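Local coordinates for putative phenazine biosynthesis PhzC/PhzF protein (Clostridium difficile, PDB 4DUN), which probably works as an isomerase of the PhzF family, built on the two-lobed fold of diaminopimelate epimerase, though its substrate is not established, at residues E5-D10 and S84-V89; A22-L27 and A80-N85; T179-N184 and P212-K217. All blocks are in the same frame, centred on the assembly; numbering follows the deposited sequence.

Contact 1: residues E5-D10 and S84-V89; sequences EYYIVD and SNFIDV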
# COMPACT_ATOMS: atom_id res chain seq x y z
N GLU A 5 19.05 7.00 2.04
CA GLU A 5 18.14 7.68 2.97
C GLU A 5 16.72 7.57 2.45
O GLU A 5 16.49 7.71 1.25
CB GLU A 5 18.52 9.15 3.16
CG GLU A 5 19.93 9.42 3.65
CD GLU A 5 20.33 10.86 3.38
OE1 GLU A 5 21.13 11.09 2.45
OE2 GLU A 5 19.74 11.76 4.02
N TYR A 6 15.76 7.31 3.34
CA TYR A 6 14.38 7.10 2.92
C TYR A 6 13.43 7.82 3.88
O TYR A 6 13.65 7.82 5.10
CB TYR A 6 14.06 5.59 2.83
CG TYR A 6 12.62 5.32 2.42
CD1 TYR A 6 12.15 5.70 1.17
CD2 TYR A 6 11.70 4.82 3.34
CE1 TYR A 6 10.81 5.56 0.82
CE2 TYR A 6 10.36 4.67 3.00
CZ TYR A 6 9.91 5.05 1.75
OH TYR A 6 8.60 4.89 1.40
N TYR A 7 12.42 8.48 3.30
CA TYR A 7 11.47 9.32 4.01
C TYR A 7 10.07 9.07 3.53
O TYR A 7 9.86 8.90 2.33
CB TYR A 7 11.80 10.83 3.75
CG TYR A 7 13.22 11.23 4.05
CD1 TYR A 7 14.23 11.07 3.10
CD2 TYR A 7 13.56 11.81 5.27
CE1 TYR A 7 15.55 11.42 3.38
CE2 TYR A 7 14.88 12.19 5.55
CZ TYR A 7 15.87 11.99 4.60
OH TYR A 7 17.16 12.37 4.89
N ILE A 8 9.10 9.11 4.45
CA ILE A 8 7.68 9.08 4.11
C ILE A 8 7.14 10.45 4.48
O ILE A 8 7.25 10.85 5.63
CB ILE A 8 6.86 7.95 4.78
CG1 ILE A 8 7.40 6.56 4.39
CG2 ILE A 8 5.37 8.12 4.40
CD1 ILE A 8 6.80 5.39 5.22
N VAL A 9 6.61 11.17 3.49
CA VAL A 9 6.17 12.56 3.65
C VAL A 9 4.74 12.71 3.16
O VAL A 9 4.42 12.21 2.07
CB VAL A 9 7.13 13.49 2.83
CG1 VAL A 9 6.66 14.95 2.81
CG2 VAL A 9 8.58 13.38 3.33
N ASP A 10 3.93 13.48 3.90
CA ASP A 10 2.56 13.84 3.51
C ASP A 10 2.58 15.22 2.84
O ASP A 10 2.93 16.20 3.50
CB ASP A 10 1.62 13.84 4.74
CG ASP A 10 1.49 12.47 5.39
OD1 ASP A 10 1.85 11.45 4.73
OD2 ASP A 10 1.09 12.41 6.57
N SER A 84 15.17 20.42 1.15
CA SER A 84 15.33 21.62 1.99
C SER A 84 15.35 21.35 3.49
O SER A 84 15.87 22.16 4.23
CB SER A 84 14.26 22.66 1.66
OG SER A 84 14.70 23.93 2.09
N ASN A 85 14.81 20.21 3.96
CA ASN A 85 14.86 19.93 5.39
C ASN A 85 16.05 19.06 5.78
O ASN A 85 16.47 19.11 6.95
CB ASN A 85 13.57 19.24 5.86
CG ASN A 85 12.45 20.21 6.12
OD1 ASN A 85 12.18 20.56 7.28
ND2 ASN A 85 11.79 20.66 5.06
N PHE A 86 16.60 18.24 4.83
CA PHE A 86 17.65 17.29 5.21
C PHE A 86 18.92 17.27 4.35
O PHE A 86 19.96 16.84 4.85
CB PHE A 86 17.06 15.86 5.19
CG PHE A 86 15.88 15.71 6.11
CD1 PHE A 86 16.06 15.61 7.49
CD2 PHE A 86 14.58 15.72 5.62
CE1 PHE A 86 14.97 15.53 8.36
CE2 PHE A 86 13.49 15.61 6.48
CZ PHE A 86 13.69 15.53 7.85
N ILE A 87 18.83 17.64 3.08
CA ILE A 87 19.94 17.47 2.14
C ILE A 87 20.74 18.75 1.98
O ILE A 87 21.96 18.73 2.16
CB ILE A 87 19.40 16.91 0.78
CG1 ILE A 87 18.45 15.68 0.97
CG2 ILE A 87 20.54 16.66 -0.23
CD1 ILE A 87 18.95 14.45 1.87
N ASP A 88 20.06 19.83 1.59
CA ASP A 88 20.61 21.18 1.46
C ASP A 88 19.74 22.03 2.34
O ASP A 88 18.80 22.66 1.87
CB ASP A 88 20.62 21.63 -0.01
CG ASP A 88 21.39 22.92 -0.28
OD1 ASP A 88 21.91 23.52 0.68
OD2 ASP A 88 21.45 23.33 -1.46
N VAL A 89 20.00 21.96 3.66
CA VAL A 89 19.16 22.55 4.69
C VAL A 89 18.87 24.03 4.43
O VAL A 89 19.78 24.86 4.35
CB VAL A 89 19.69 22.32 6.13
CG1 VAL A 89 18.74 22.91 7.17
CG2 VAL A 89 19.89 20.82 6.39
O HOH W 1 20.93 13.83 5.20

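Contact 2: residues A22-L27 and A80-N85; sequences AGVCVL and AYVISN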
# COMPACT_ATOMS: atom_id res chain seq x y z
N ALA A 22 3.83 10.19 0.07
CA ALA A 22 4.85 9.71 -0.88
C ALA A 22 6.06 9.19 -0.13
O ALA A 22 6.41 9.69 0.94
CB ALA A 22 5.28 10.83 -1.82
N GLY A 23 6.71 8.18 -0.71
CA GLY A 23 8.02 7.73 -0.28
C GLY A 23 9.02 8.60 -1.03
O GLY A 23 8.75 9.02 -2.16
N VAL A 24 10.15 8.95 -0.40
CA VAL A 24 11.20 9.75 -1.04
C VAL A 24 12.53 9.08 -0.72
O VAL A 24 12.94 9.05 0.44
CB VAL A 24 11.22 11.26 -0.62
CG1 VAL A 24 12.34 12.01 -1.38
CG2 VAL A 24 9.87 11.95 -0.84
N CYS A 25 13.20 8.56 -1.75
CA CYS A 25 14.48 7.86 -1.61
C CYS A 25 15.60 8.73 -2.19
O CYS A 25 15.56 9.05 -3.38
CB CYS A 25 14.38 6.50 -2.30
SG CYS A 25 15.88 5.51 -2.18
N VAL A 26 16.57 9.14 -1.34
CA VAL A 26 17.65 10.05 -1.75
C VAL A 26 18.90 9.22 -1.96
O VAL A 26 19.37 8.54 -1.03
CB VAL A 26 17.88 11.24 -0.77
CG1 VAL A 26 18.95 12.19 -1.30
CG2 VAL A 26 16.57 11.99 -0.48
N LEU A 27 19.43 9.24 -3.20
CA LEU A 27 20.58 8.44 -3.60
C LEU A 27 21.82 9.26 -3.90
O LEU A 27 21.72 10.30 -4.56
CB LEU A 27 20.25 7.63 -4.86
CG LEU A 27 19.04 6.69 -4.83
CD1 LEU A 27 18.55 6.43 -6.25
CD2 LEU A 27 19.40 5.38 -4.20
N ALA A 80 10.96 18.02 -2.64
CA ALA A 80 11.51 19.35 -2.34
C ALA A 80 11.57 19.55 -0.82
O ALA A 80 12.56 20.07 -0.32
CB ALA A 80 10.66 20.45 -2.98
N TYR A 81 10.53 19.09 -0.09
CA TYR A 81 10.50 19.16 1.38
C TYR A 81 11.72 18.40 1.95
O TYR A 81 12.45 18.92 2.79
CB TYR A 81 9.17 18.59 1.92
CG TYR A 81 9.19 18.32 3.42
CD1 TYR A 81 8.79 19.30 4.32
CD2 TYR A 81 9.66 17.11 3.93
CE1 TYR A 81 8.82 19.06 5.70
CE2 TYR A 81 9.74 16.88 5.30
CZ TYR A 81 9.30 17.86 6.18
OH TYR A 81 9.35 17.62 7.54
N VAL A 82 11.97 17.20 1.42
CA VAL A 82 13.10 16.39 1.88
C VAL A 82 14.44 17.12 1.60
O VAL A 82 15.28 17.18 2.51
CB VAL A 82 13.07 14.97 1.26
CG1 VAL A 82 14.39 14.23 1.51
CG2 VAL A 82 11.90 14.17 1.83
N ILE A 83 14.63 17.66 0.38
CA ILE A 83 15.87 18.36 -0.01
C ILE A 83 16.15 19.52 0.97
O ILE A 83 17.25 19.59 1.54
CB ILE A 83 15.82 18.85 -1.49
CG1 ILE A 83 15.75 17.67 -2.51
CG2 ILE A 83 16.98 19.82 -1.82
CD1 ILE A 83 16.97 16.59 -2.47
N SER A 84 15.17 20.42 1.15
CA SER A 84 15.33 21.62 1.99
C SER A 84 15.35 21.35 3.49
O SER A 84 15.87 22.16 4.23
CB SER A 84 14.26 22.66 1.66
OG SER A 84 14.70 23.93 2.09
N ASN A 85 14.81 20.21 3.96
CA ASN A 85 14.86 19.93 5.39
C ASN A 85 16.05 19.06 5.78
O ASN A 85 16.47 19.11 6.95
CB ASN A 85 13.57 19.24 5.86
CG ASN A 85 12.45 20.21 6.12
OD1 ASN A 85 12.18 20.56 7.28
ND2 ASN A 85 11.79 20.66 5.06

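Contact 3: residues T179-N184 and P212-K217; sequences TAQGSN and PYWSEK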
# COMPACT_ATOMS: atom_id res chain seq x y z
N THR A 179 -16.60 19.93 -8.10
CA THR A 179 -16.16 21.15 -7.42
C THR A 179 -17.36 21.99 -6.98
O THR A 179 -18.43 21.87 -7.56
CB THR A 179 -15.21 21.97 -8.36
OG1 THR A 179 -14.63 23.05 -7.64
CG2 THR A 179 -15.91 22.51 -9.60
N ALA A 180 -17.18 22.83 -5.94
CA ALA A 180 -18.22 23.75 -5.46
C ALA A 180 -17.56 24.83 -4.63
O ALA A 180 -16.37 24.72 -4.32
CB ALA A 180 -19.26 23.00 -4.61
N GLN A 181 -18.31 25.89 -4.27
CA GLN A 181 -17.76 26.91 -3.36
C GLN A 181 -17.55 26.27 -1.98
O GLN A 181 -18.32 25.39 -1.60
CB GLN A 181 -18.72 28.11 -3.24
CG GLN A 181 -18.45 29.21 -4.23
CD GLN A 181 -19.31 30.40 -3.94
OE1 GLN A 181 -19.01 31.22 -3.06
NE2 GLN A 181 -20.39 30.53 -4.68
N GLY A 182 -16.54 26.71 -1.25
CA GLY A 182 -16.28 26.14 0.08
C GLY A 182 -16.96 26.85 1.23
O GLY A 182 -17.33 28.03 1.12
N SER A 183 -17.11 26.13 2.36
CA SER A 183 -17.68 26.66 3.61
C SER A 183 -16.62 27.45 4.38
O SER A 183 -16.90 28.53 4.87
CB SER A 183 -18.21 25.52 4.47
OG SER A 183 -17.16 24.64 4.83
N ASN A 184 -15.41 26.87 4.50
CA ASN A 184 -14.26 27.39 5.23
C ASN A 184 -13.16 27.85 4.26
O ASN A 184 -12.20 28.50 4.66
CB ASN A 184 -13.72 26.27 6.16
CG ASN A 184 -12.67 26.72 7.15
OD1 ASN A 184 -12.95 27.45 8.11
ND2 ASN A 184 -11.43 26.30 6.92
N PRO A 212 -8.29 29.44 -12.52
CA PRO A 212 -8.90 30.47 -13.39
C PRO A 212 -10.42 30.43 -13.31
O PRO A 212 -11.05 31.49 -13.33
CB PRO A 212 -8.41 30.11 -14.81
CG PRO A 212 -7.98 28.66 -14.71
CD PRO A 212 -7.45 28.51 -13.31
N TYR A 213 -11.01 29.24 -13.21
CA TYR A 213 -12.46 29.17 -13.12
C TYR A 213 -13.07 29.83 -11.88
O TYR A 213 -13.97 30.63 -12.00
CB TYR A 213 -12.96 27.72 -13.20
CG TYR A 213 -14.44 27.65 -12.95
CD1 TYR A 213 -15.35 27.94 -13.96
CD2 TYR A 213 -14.93 27.38 -11.69
CE1 TYR A 213 -16.71 27.91 -13.72
CE2 TYR A 213 -16.28 27.35 -11.44
CZ TYR A 213 -17.17 27.61 -12.46
OH TYR A 213 -18.52 27.59 -12.19
N TRP A 214 -12.52 29.55 -10.70
CA TRP A 214 -13.03 30.16 -9.48
C TRP A 214 -12.56 31.60 -9.32
O TRP A 214 -13.29 32.42 -8.75
CB TRP A 214 -12.69 29.31 -8.25
CG TRP A 214 -13.53 28.06 -8.17
CD1 TRP A 214 -13.12 26.77 -8.39
CD2 TRP A 214 -14.94 27.99 -7.90
NE1 TRP A 214 -14.16 25.90 -8.20
CE2 TRP A 214 -15.30 26.62 -7.94
CE3 TRP A 214 -15.92 28.95 -7.62
CZ2 TRP A 214 -16.61 26.20 -7.72
CZ3 TRP A 214 -17.22 28.52 -7.41
CH2 TRP A 214 -17.55 27.16 -7.43
N SER A 215 -11.37 31.94 -9.88
CA SER A 215 -10.90 33.33 -9.87
C SER A 215 -11.92 34.26 -10.56
O SER A 215 -12.20 35.32 -10.02
CB SER A 215 -9.56 33.45 -10.58
OG SER A 215 -9.17 34.82 -10.65
N GLU A 216 -12.47 33.83 -11.71
CA GLU A 216 -13.45 34.59 -12.47
C GLU A 216 -14.80 34.67 -11.72
O GLU A 216 -15.39 35.74 -11.63
CB GLU A 216 -13.63 33.97 -13.88
CG GLU A 216 -14.61 34.69 -14.79
CD GLU A 216 -14.39 36.18 -15.01
OE1 GLU A 216 -15.38 36.94 -14.91
OE2 GLU A 216 -13.23 36.58 -15.27
N LYS A 217 -15.26 33.53 -11.18
CA LYS A 217 -16.53 33.43 -10.45
C LYS A 217 -16.55 34.23 -9.14
O LYS A 217 -17.57 34.83 -8.82
CB LYS A 217 -16.86 31.95 -10.13
CG LYS A 217 -17.31 31.13 -11.35
CD LYS A 217 -18.75 31.47 -11.79
CE LYS A 217 -19.06 30.99 -13.19
NZ LYS A 217 -20.45 31.33 -13.60

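Contact 1: residues E5-D10 and S84-V89
Y7 and F86 meet in an offset stack where the barrel wall of one lobe, as in the diaminopimelate epimerase-like fold, faces residues 84-89 of the helix the barrel wraps. Strand 4-11 supplies the wall and helix 73-87 the core. This is the tight part. The ring centroids lie 4.8 Å apart with planes 28° from parallel, and the two side chains point opposite ways as they overlap, so that Y7 CE2 sits over the rim of one F86 face, 3.5 Å from F86 CD2. The other face of F86 is backed by N85 CB, so its chain neighbour and the strand hold the phenyl group between them. V82 and V26 also pack on Y7.

Toward solvent the contact loosens. E5 is partly exposed, its chain extended beyond CG, and segment 84-89 brings no polar atom to the carboxylate, just the methyl I87 CD1, 3.5 Å from E5 OE2. That oxygen is met by the Y7 hydroxyl from the anti side, 29° out of the carboxylate plane, with Y7 OH to E5 OE2 at 2.8 Å. The polar link is indirect: one water donates to E5 OE2 at 2.7 Å and to the carbonyl F86 O at 3.2 Å.

Contact 2: residues A22-L27 and A80-N85
V24, V26 and V82 all hold CG1 anti to the backbone N, with chi1 at -179°, -176° and 168°, and this common setting helps set which methyls meet between strand and helix. In V82 it spreads the two branches along the strand: CG2, beside the backbone N, lies over V24, while CG1 points at V26. The two meetings differ. V24 and V82 overlap flank to flank, V82 CG2 resting 3.9 Å from V24 CB and equally far from V24 CG1. V26 and V82 instead come tip to tip, with V26 CG2 to V82 CG1 at 3.7 Å. One helix valine thus straddles two strand valines two residues apart, while C25 between them turns its side chain away from the helix. No hydrogen bond crosses; all three valines are buried and the joint is wholly apolar.

Behind this face the side chain of N85 turns back onto its own helix. Its ND2 donates to Y81 O at 2.9 Å, and the backbone N85 N reaches that same carbonyl oxygen, also at 2.9 Å. Two donors therefore grip Y81 O. ND2 also lies 3.3 Å above the plane of the Y81 ring, toward its rim.

The packing belongs to the barrel-around-helix architecture of PhzF-like lobes. Strand 20-27 runs antiparallel to strand 4-11, whose V9 also packs on V82, and parallel to strand 47-54, where G23 bonds through its backbone to E47, the predicted active-site residue. On another side of helix 73-87, Y112 of strand 111-117 covers A80, Y81, S84 and N85.

Contact 3: residues T179-N184 and P212-K217
Around Q181 and W214, strand 179-181 and helix 212-217 run in nearly the same direction, at 27° to each other, their axes coming within 10.8 Å. This is the wall and central helix of the other lobe of the diaminopimelate epimerase-like fold, and W214 bridges most of the distance between them. Its indole NE1 donates to T179 OG1 at 2.9 Å, with an N-H...O angle of 152° and the oxygen close to the ring plane. The bond relies on T179 keeping OG1 anti to its backbone nitrogen. That hydroxyl also bonds V188 O on the adjoining strand 187-193, so it serves both as acceptor for the indole and as donor to a backbone carbonyl, which fixes its rotation and meets the polar need of a buried edge.

Beyond NE1 the six-membered ring runs along the strand backbone. A180 turns its methyl away and offers main chain instead: W214 CZ2 lies 3.5 Å from A180 C. Within the helix, Y213 CE2 sits 3.7 Å above the centre of the indole, and F187 stacks on W214 from strand 187-193. At the exposed end of the contact Q181 passes slantwise, amide and ring planes 54° apart, with its aliphatic CG 3.5 Å from W214 CZ3.

Overall arrangement
Contacts 1 and 2 are two parts of one joint: both use helix 73-87, share S84 and N85, and set it against neighbouring antiparallel strands, Y7 O and V24 N lying 2.7 Å apart as a probable hydrogen bond. Contact 2 is the buried, purely aliphatic part; contact 1, further along the helix, is aromatic, and at its outer side bridged by a water. Contact 3 lies on the opposite side of the chain's centre, about 33 Å from contact 1 between centres. It repeats the strand-on-helix theme in the other lobe, also largely buried, but there a direct indole-hydroxyl hydrogen bond joins the elements.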